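Myosin-I heavy chain (Dictyostelium discoideum, PDB 5EJY) is an actin-based, ATP-driven class VII motor involved in early phagocytosis and adhesion, represented here by the first MyTH4-FERM unit of its tail. Local coordinates at residues Glu191-Val203 / Ser211-Cys223. Sequence-based numbering, arbitrary orientation.
Sequences ELESIKENRPIFV and SLKGLHIDSATTC
In the hairpin that begins the ubiquitin-like lobe of the FERM domain, Ile201 to Val203 pair antiparallel with Leu215 to Ile217. Two hydrogen-bonded pairs flank Phe202 and His216: Ile217 N reaches Ile201 O at 2.8 Å almost straight (177°), and Val203 N reaches Leu215 O at 2.9 Å. On one face the Phe202 ring lies obliquely to the imidazole, its CD1 over the His216 ring and 3.4 Å from NE2; with CG anti to the backbone N (chi1 -175°), the ring extends across the neighbouring strand until CZ rests 3.5 Å from Gly214 CA. On the other face, Ile217 CD1 meets Val203 CG1 at 4.0 Å. In the type I turn that follows, Ser219 OG donates to Glu191 OE2 at 2.7 Å, on the anti side of the carboxylate. The same oxygen takes a salt bridge from Arg183, so an alanine in place of Glu191 would probably leave both the hydroxyl and the guanidinium without this mate and weaken the tie between helix 189-196 and the turn after the hairpin. Helix 264-277 packs on Ile201, Val203 and Ile217, helix 223-233 touches Leu215 and Ile217, and Asp218 reaches back to Arg176 of helix 161-180.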
ATOM      1  N   GLU A 191       3.160  11.167   7.119  1.00 24.04           N
ATOM      2  CA  GLU A 191       1.881  11.573   6.551  1.00 23.61           C
ATOM      3  C   GLU A 191       1.309  12.799   7.270  1.00 20.27           C
ATOM      4  O   GLU A 191       0.804  13.726   6.630  1.00 21.77           O
ATOM      5  CB  GLU A 191       0.891  10.398   6.588  1.00 19.84           C
ATOM      6  CG  GLU A 191      -0.488  10.729   6.014  1.00 18.79           C
ATOM      7  CD  GLU A 191      -1.484   9.587   6.190  1.00 18.56           C
ATOM      8  OE1 GLU A 191      -1.075   8.463   6.585  1.00 18.59           O
ATOM      9  OE2 GLU A 191      -2.682   9.803   5.923  1.00 22.16           O
ATOM     10  N   LEU A 192       1.383  12.804   8.598  1.00 21.26           N
ATOM     11  CA  LEU A 192       0.874  13.933   9.380  1.00 22.88           C
ATOM     12  C   LEU A 192       1.588  15.230   9.027  1.00 25.06           C
ATOM     13  O   LEU A 192       0.969  16.293   8.971  1.00 25.03           O
ATOM     14  CB  LEU A 192       0.991  13.660  10.889  1.00 21.10           C
ATOM     15  CG  LEU A 192       0.063  12.576  11.446  1.00 26.61           C
ATOM     16  CD1 LEU A 192       0.462  12.217  12.857  1.00 22.82           C
ATOM     17  CD2 LEU A 192      -1.387  13.051  11.405  1.00 23.78           C
ATOM     18  N   GLU A 193       2.892  15.143   8.789  1.00 26.56           N
ATOM     19  CA  GLU A 193       3.660  16.318   8.365  1.00 26.84           C
ATOM     20  C   GLU A 193       3.116  16.916   7.071  1.00 30.49           C
ATOM     21  O   GLU A 193       2.924  18.128   6.973  1.00 31.64           O
ATOM     22  CB  GLU A 193       5.150  15.977   8.254  1.00 32.42           C
ATOM     23  CG  GLU A 193       5.786  15.731   9.615  1.00 33.48           C
ATOM     24  CD  GLU A 193       7.225  15.246   9.542  1.00 49.51           C
ATOM     25  OE1 GLU A 193       7.558  14.470   8.616  1.00 50.00           O
ATOM     26  OE2 GLU A 193       8.021  15.638  10.425  1.00 56.37           O
ATOM     27  N   SER A 194       2.849  16.065   6.087  1.00 24.61           N
ATOM     28  CA  SER A 194       2.223  16.497   4.837  1.00 27.75           C
ATOM     29  C   SER A 194       0.819  17.072   5.039  1.00 26.89           C
ATOM     30  O   SER A 194       0.485  18.129   4.501  1.00 26.21           O
ATOM     31  CB  SER A 194       2.153  15.330   3.846  1.00 26.47           C
ATOM     32  OG  SER A 194       3.450  14.937   3.439  1.00 30.97           O
ATOM     33  N   ILE A 195      -0.016  16.363   5.797  1.00 22.74           N
ATOM     34  CA  ILE A 195      -1.372  16.830   6.053  1.00 21.21           C
ATOM     35  C   ILE A 195      -1.337  18.205   6.706  1.00 26.62           C
ATOM     36  O   ILE A 195      -2.054  19.117   6.289  1.00 25.92           O
ATOM     37  CB  ILE A 195      -2.140  15.860   6.980  1.00 23.72           C
ATOM     38  CG1 ILE A 195      -2.349  14.513   6.278  1.00 22.58           C
ATOM     39  CG2 ILE A 195      -3.488  16.465   7.387  1.00 21.08           C
ATOM     40  CD1 ILE A 195      -2.835  13.412   7.207  1.00 18.82           C
ATOM     41  N   LYS A 196      -0.501  18.343   7.733  1.00 23.98           N
ATOM     42  CA  LYS A 196      -0.391  19.603   8.470  1.00 28.02           C
ATOM     43  C   LYS A 196      -0.155  20.750   7.505  1.00 28.87           C
ATOM     44  O   LYS A 196      -0.823  21.790   7.587  1.00 26.37           O
ATOM     45  CB  LYS A 196       0.738  19.537   9.512  1.00 28.43           C
ATOM     46  CG  LYS A 196       1.019  20.862  10.245  1.00 32.96           C
ATOM     47  CD  LYS A 196       1.892  20.658  11.485  1.00 35.15           C
ATOM     48  CE  LYS A 196       2.814  21.840  11.760  1.00 40.82           C
ATOM     49  NZ  LYS A 196       2.220  23.172  11.437  1.00 43.10           N
ATOM     50  N   GLU A 197       0.780  20.550   6.577  1.00 28.40           N
ATOM     51  CA  GLU A 197       1.156  21.602   5.630  1.00 31.15           C
ATOM     52  C   GLU A 197       0.317  21.609   4.363  1.00 31.60           C
ATOM     53  O   GLU A 197       0.653  22.301   3.404  1.00 30.63           O
ATOM     54  CB  GLU A 197       2.629  21.494   5.245  1.00 33.69           C
ATOM     55  CG  GLU A 197       3.591  21.373   6.409  1.00 41.66           C
ATOM     56  CD  GLU A 197       5.042  21.470   5.957  1.00 59.18           C
ATOM     57  OE1 GLU A 197       5.890  20.706   6.472  1.00 58.97           O
ATOM     58  OE2 GLU A 197       5.336  22.310   5.076  1.00 59.15           O
ATOM     59  N   ASN A 198      -0.772  20.848   4.353  1.00 25.81           N
ATOM     60  CA  ASN A 198      -1.688  20.847   3.221  1.00 24.13           C
ATOM     61  C   ASN A 198      -1.004  20.488   1.897  1.00 30.65           C
ATOM     62  O   ASN A 198      -1.258  21.113   0.863  1.00 29.76           O
ATOM     63  CB  ASN A 198      -2.406  22.208   3.112  1.00 29.18           C
ATOM     64  CG  ASN A 198      -3.384  22.444   4.266  1.00 32.50           C
ATOM     65  OD1 ASN A 198      -4.200  21.581   4.579  1.00 26.03           O
ATOM     66  ND2 ASN A 198      -3.288  23.604   4.913  1.00 23.79           N
ATOM     67  N   ARG A 199      -0.130  19.488   1.931  1.00 25.83           N
ATOM     68  CA  ARG A 199       0.527  19.021   0.716  1.00 27.47           C
ATOM     69  C   ARG A 199       0.386  17.502   0.574  1.00 25.76           C
ATOM     70  O   ARG A 199      -0.023  16.838   1.512  1.00 22.79           O
ATOM     71  CB  ARG A 199       1.994  19.421   0.716  1.00 31.62           C
ATOM     72  CG  ARG A 199       2.811  18.763   1.803  1.00 35.80           C
ATOM     73  CD  ARG A 199       4.292  19.028   1.589  1.00 44.23           C
ATOM     74  NE  ARG A 199       5.118  18.084   2.341  1.00 51.01           N
ATOM     75  CZ  ARG A 199       5.646  18.350   3.530  1.00 52.37           C
ATOM     76  NH1 ARG A 199       5.436  19.535   4.089  1.00 53.01           N
ATOM     77  NH2 ARG A 199       6.380  17.440   4.157  1.00 48.94           N
ATOM     78  N   PRO A 200       0.709  16.964  -0.611  1.00 27.94           N
ATOM     79  CA  PRO A 200       0.694  15.516  -0.860  1.00 26.17           C
ATOM     80  C   PRO A 200       1.789  14.791  -0.097  1.00 27.41           C
ATOM     81  O   PRO A 200       2.776  15.412   0.299  1.00 26.77           O
ATOM     82  CB  PRO A 200       0.973  15.414  -2.366  1.00 26.72           C
ATOM     83  CG  PRO A 200       0.651  16.777  -2.921  1.00 31.29           C
ATOM     84  CD  PRO A 200       1.014  17.730  -1.832  1.00 30.49           C
ATOM     85  N   ILE A 201       1.610  13.490   0.127  1.00 21.09           N
ATOM     86  CA  ILE A 201       2.677  12.665   0.655  1.00 23.25           C
ATOM     87  C   ILE A 201       3.484  12.213  -0.556  1.00 23.70           C
ATOM     88  O   ILE A 201       2.903  11.787  -1.553  1.00 22.99           O
ATOM     89  CB  ILE A 201       2.126  11.415   1.401  1.00 21.62           C
ATOM     90  CG1 ILE A 201       1.376  11.828   2.672  1.00 24.17           C
ATOM     91  CG2 ILE A 201       3.254  10.482   1.780  1.00 23.74           C
ATOM     92  CD1 ILE A 201      -0.037  12.339   2.428  1.00 24.29           C
ATOM     93  N   PHE A 202       4.807  12.342  -0.489  1.00 21.72           N
ATOM     94  CA  PHE A 202       5.671  11.841  -1.554  1.00 24.79           C
ATOM     95  C   PHE A 202       6.165  10.432  -1.215  1.00 26.14           C
ATOM     96  O   PHE A 202       6.741  10.210  -0.147  1.00 27.28           O
ATOM     97  CB  PHE A 202       6.868  12.782  -1.782  1.00 27.72           C
ATOM     98  CG  PHE A 202       7.734  12.374  -2.940  1.00 27.29           C
ATOM     99  CD1 PHE A 202       7.258  12.465  -4.239  1.00 28.14           C
ATOM    100  CD2 PHE A 202       9.016  11.885  -2.729  1.00 29.87           C
ATOM    101  CE1 PHE A 202       8.051  12.087  -5.314  1.00 29.27           C
ATOM    102  CE2 PHE A 202       9.810  11.506  -3.792  1.00 31.73           C
ATOM    103  CZ  PHE A 202       9.328  11.602  -5.084  1.00 31.27           C
ATOM    104  N   VAL A 203       5.900   9.468  -2.094  1.00 23.93           N
ATOM    105  CA  VAL A 203       6.415   8.115  -1.895  1.00 25.47           C
ATOM    106  C   VAL A 203       7.297   7.711  -3.057  1.00 29.05           C
ATOM    107  O   VAL A 203       7.076   8.127  -4.186  1.00 26.40           O
ATOM    108  CB  VAL A 203       5.302   7.041  -1.720  1.00 26.88           C
ATOM    109  CG1 VAL A 203       4.501   7.305  -0.462  1.00 24.94           C
ATOM    110  CG2 VAL A 203       4.391   6.982  -2.945  1.00 24.84           C
ATOM    111  N   SER A 211      15.131   1.096 -10.898  1.00 31.18           N
ATOM    112  CA  SER A 211      14.958   2.550 -10.948  1.00 36.79           C
ATOM    113  C   SER A 211      13.938   3.034  -9.921  1.00 33.30           C
ATOM    114  O   SER A 211      13.055   2.285  -9.487  1.00 29.55           O
ATOM    115  CB  SER A 211      14.567   3.025 -12.351  1.00 36.98           C
ATOM    116  OG  SER A 211      13.256   2.612 -12.699  1.00 34.45           O
ATOM    117  N   LEU A 212      14.065   4.302  -9.551  1.00 34.38           N
ATOM    118  CA  LEU A 212      13.250   4.887  -8.507  1.00 36.16           C
ATOM    119  C   LEU A 212      12.220   5.858  -9.081  1.00 32.33           C
ATOM    120  O   LEU A 212      12.588   6.857  -9.684  1.00 32.68           O
ATOM    121  CB  LEU A 212      14.156   5.632  -7.532  1.00 39.06           C
ATOM    122  CG  LEU A 212      13.832   5.279  -6.092  1.00 38.78           C
ATOM    123  CD1 LEU A 212      12.338   5.426  -5.892  1.00 35.20           C
ATOM    124  CD2 LEU A 212      14.300   3.860  -5.799  1.00 36.55           C
ATOM    125  N   LYS A 213      10.937   5.557  -8.891  1.00 27.26           N
ATOM    126  CA  LYS A 213       9.861   6.421  -9.371  1.00 24.96           C
ATOM    127  C   LYS A 213       9.219   7.173  -8.205  1.00 28.37           C
ATOM    128  O   LYS A 213       9.055   6.625  -7.132  1.00 34.12           O
ATOM    129  CB  LYS A 213       8.779   5.602 -10.067  1.00 25.08           C
ATOM    130  CG  LYS A 213       9.286   4.532 -11.012  1.00 30.37           C
ATOM    131  CD  LYS A 213      10.149   5.091 -12.102  1.00 32.34           C
ATOM    132  CE  LYS A 213      10.543   3.971 -13.064  1.00 38.19           C
ATOM    133  NZ  LYS A 213      11.407   4.456 -14.178  1.00 34.53           N
ATOM    134  N   GLY A 214       8.865   8.435  -8.404  1.00 28.45           N
ATOM    135  CA  GLY A 214       8.211   9.187  -7.347  1.00 28.16           C
ATOM    136  C   GLY A 214       6.724   9.334  -7.626  1.00 26.17           C
ATOM    137  O   GLY A 214       6.339   9.491  -8.770  1.00 27.20           O
ATOM    138  N   LEU A 215       5.891   9.251  -6.591  1.00 25.36           N
ATOM    139  CA  LEU A 215       4.477   9.587  -6.723  1.00 23.52           C
ATOM    140  C   LEU A 215       4.051  10.547  -5.619  1.00 24.87           C
ATOM    141  O   LEU A 215       4.484  10.427  -4.469  1.00 25.47           O
ATOM    142  CB  LEU A 215       3.593   8.339  -6.656  1.00 24.21           C
ATOM    143  CG  LEU A 215       3.662   7.253  -7.732  1.00 25.66           C
ATOM    144  CD1 LEU A 215       2.749   6.072  -7.339  1.00 24.24           C
ATOM    145  CD2 LEU A 215       3.288   7.806  -9.119  1.00 26.68           C
ATOM    146  N   HIS A 216       3.203  11.501  -5.972  1.00 23.06           N
ATOM    147  CA  HIS A 216       2.575  12.355  -4.976  1.00 23.46           C
ATOM    148  C   HIS A 216       1.169  11.840  -4.727  1.00 23.63           C
ATOM    149  O   HIS A 216       0.345  11.782  -5.647  1.00 26.63           O
ATOM    150  CB  HIS A 216       2.557  13.820  -5.433  1.00 22.87           C
ATOM    151  CG  HIS A 216       3.915  14.451  -5.451  1.00 28.01           C
ATOM    152  ND1 HIS A 216       4.739  14.412  -6.555  1.00 32.44           N
ATOM    153  CD2 HIS A 216       4.608  15.102  -4.487  1.00 31.33           C
ATOM    154  CE1 HIS A 216       5.877  15.024  -6.274  1.00 27.48           C
ATOM    155  NE2 HIS A 216       5.823  15.449  -5.025  1.00 34.20           N
ATOM    156  N   ILE A 217       0.900  11.451  -3.484  1.00 21.20           N
ATOM    157  CA  ILE A 217      -0.389  10.863  -3.142  1.00 17.86           C
ATOM    158  C   ILE A 217      -1.061  11.574  -1.969  1.00 22.42           C
ATOM    159  O   ILE A 217      -0.473  12.467  -1.336  1.00 22.36           O
ATOM    160  CB  ILE A 217      -0.249   9.339  -2.791  1.00 20.36           C
ATOM    161  CG1 ILE A 217       0.542   9.132  -1.497  1.00 19.06           C
ATOM    162  CG2 ILE A 217       0.443   8.579  -3.929  1.00 23.72           C
ATOM    163  CD1 ILE A 217       0.608   7.639  -1.060  1.00 21.10           C
ATOM    164  N   ASP A 218      -2.297  11.178  -1.679  1.00 20.75           N
ATOM    165  CA  ASP A 218      -2.955  11.651  -0.469  1.00 21.46           C
ATOM    166  C   ASP A 218      -3.345  10.502   0.445  1.00 22.65           C
ATOM    167  O   ASP A 218      -3.096   9.319   0.125  1.00 19.48           O
ATOM    168  CB  ASP A 218      -4.117  12.637  -0.758  1.00 20.67           C
ATOM    169  CG  ASP A 218      -5.348  11.979  -1.375  1.00 22.79           C
ATOM    170  OD1 ASP A 218      -5.509  10.743  -1.323  1.00 21.58           O
ATOM    171  OD2 ASP A 218      -6.193  12.732  -1.920  1.00 24.07           O
ATOM    172  N   SER A 219      -3.919  10.840   1.599  1.00 19.97           N
ATOM    173  CA  SER A 219      -4.226   9.817   2.607  1.00 17.76           C
ATOM    174  C   SER A 219      -5.133   8.704   2.093  1.00 18.92           C
ATOM    175  O   SER A 219      -5.070   7.571   2.585  1.00 18.08           O
ATOM    176  CB  SER A 219      -4.893  10.473   3.823  1.00 18.34           C
ATOM    177  OG  SER A 219      -4.034  11.468   4.356  1.00 20.29           O
ATOM    178  N   ALA A 220      -5.985   9.028   1.126  1.00 17.26           N
ATOM    179  CA  ALA A 220      -6.985   8.077   0.618  1.00 16.49           C
ATOM    180  C   ALA A 220      -6.530   7.313  -0.624  1.00 17.19           C
ATOM    181  O   ALA A 220      -7.278   6.490  -1.148  1.00 20.97           O
ATOM    182  CB  ALA A 220      -8.288   8.794   0.320  1.00 20.60           C
ATOM    183  N   THR A 221      -5.311   7.567  -1.085  1.00 16.22           N
ATOM    184  CA  THR A 221      -4.824   6.968  -2.330  1.00 19.12           C
ATOM    185  C   THR A 221      -4.689   5.449  -2.223  1.00 20.32           C
ATOM    186  O   THR A 221      -4.045   4.938  -1.308  1.00 18.94           O
ATOM    187  CB  THR A 221      -3.482   7.585  -2.769  1.00 21.32           C
ATOM    188  OG1 THR A 221      -3.698   8.957  -3.121  1.00 21.06           O
ATOM    189  CG2 THR A 221      -2.914   6.835  -3.995  1.00 19.72           C
ATOM    190  N   THR A 222      -5.316   4.733  -3.148  1.00 20.04           N
ATOM    191  CA  THR A 222      -5.304   3.276  -3.095  1.00 19.00           C
ATOM    192  C   THR A 222      -4.185   2.665  -3.917  1.00 21.34           C
ATOM    193  O   THR A 222      -3.540   3.341  -4.711  1.00 19.79           O
ATOM    194  CB  THR A 222      -6.625   2.693  -3.607  1.00 21.48           C
ATOM    195  OG1 THR A 222      -6.819   3.119  -4.957  1.00 22.19           O
ATOM    196  CG2 THR A 222      -7.788   3.179  -2.736  1.00 21.18           C
ATOM    197  N   CYS A 223      -3.965   1.369  -3.720  1.00 19.94           N
ATOM    198  CA  CYS A 223      -2.997   0.653  -4.532  1.00 20.39           C
ATOM    199  C   CYS A 223      -3.381   0.720  -6.016  1.00 20.37           C
ATOM    200  O   CYS A 223      -2.539   0.909  -6.888  1.00 18.87           O
ATOM    201  CB  CYS A 223      -2.898  -0.795  -4.055  1.00 18.39           C
ATOM    202  SG  CYS A 223      -1.612  -1.705  -4.914  1.00 23.52           S
TER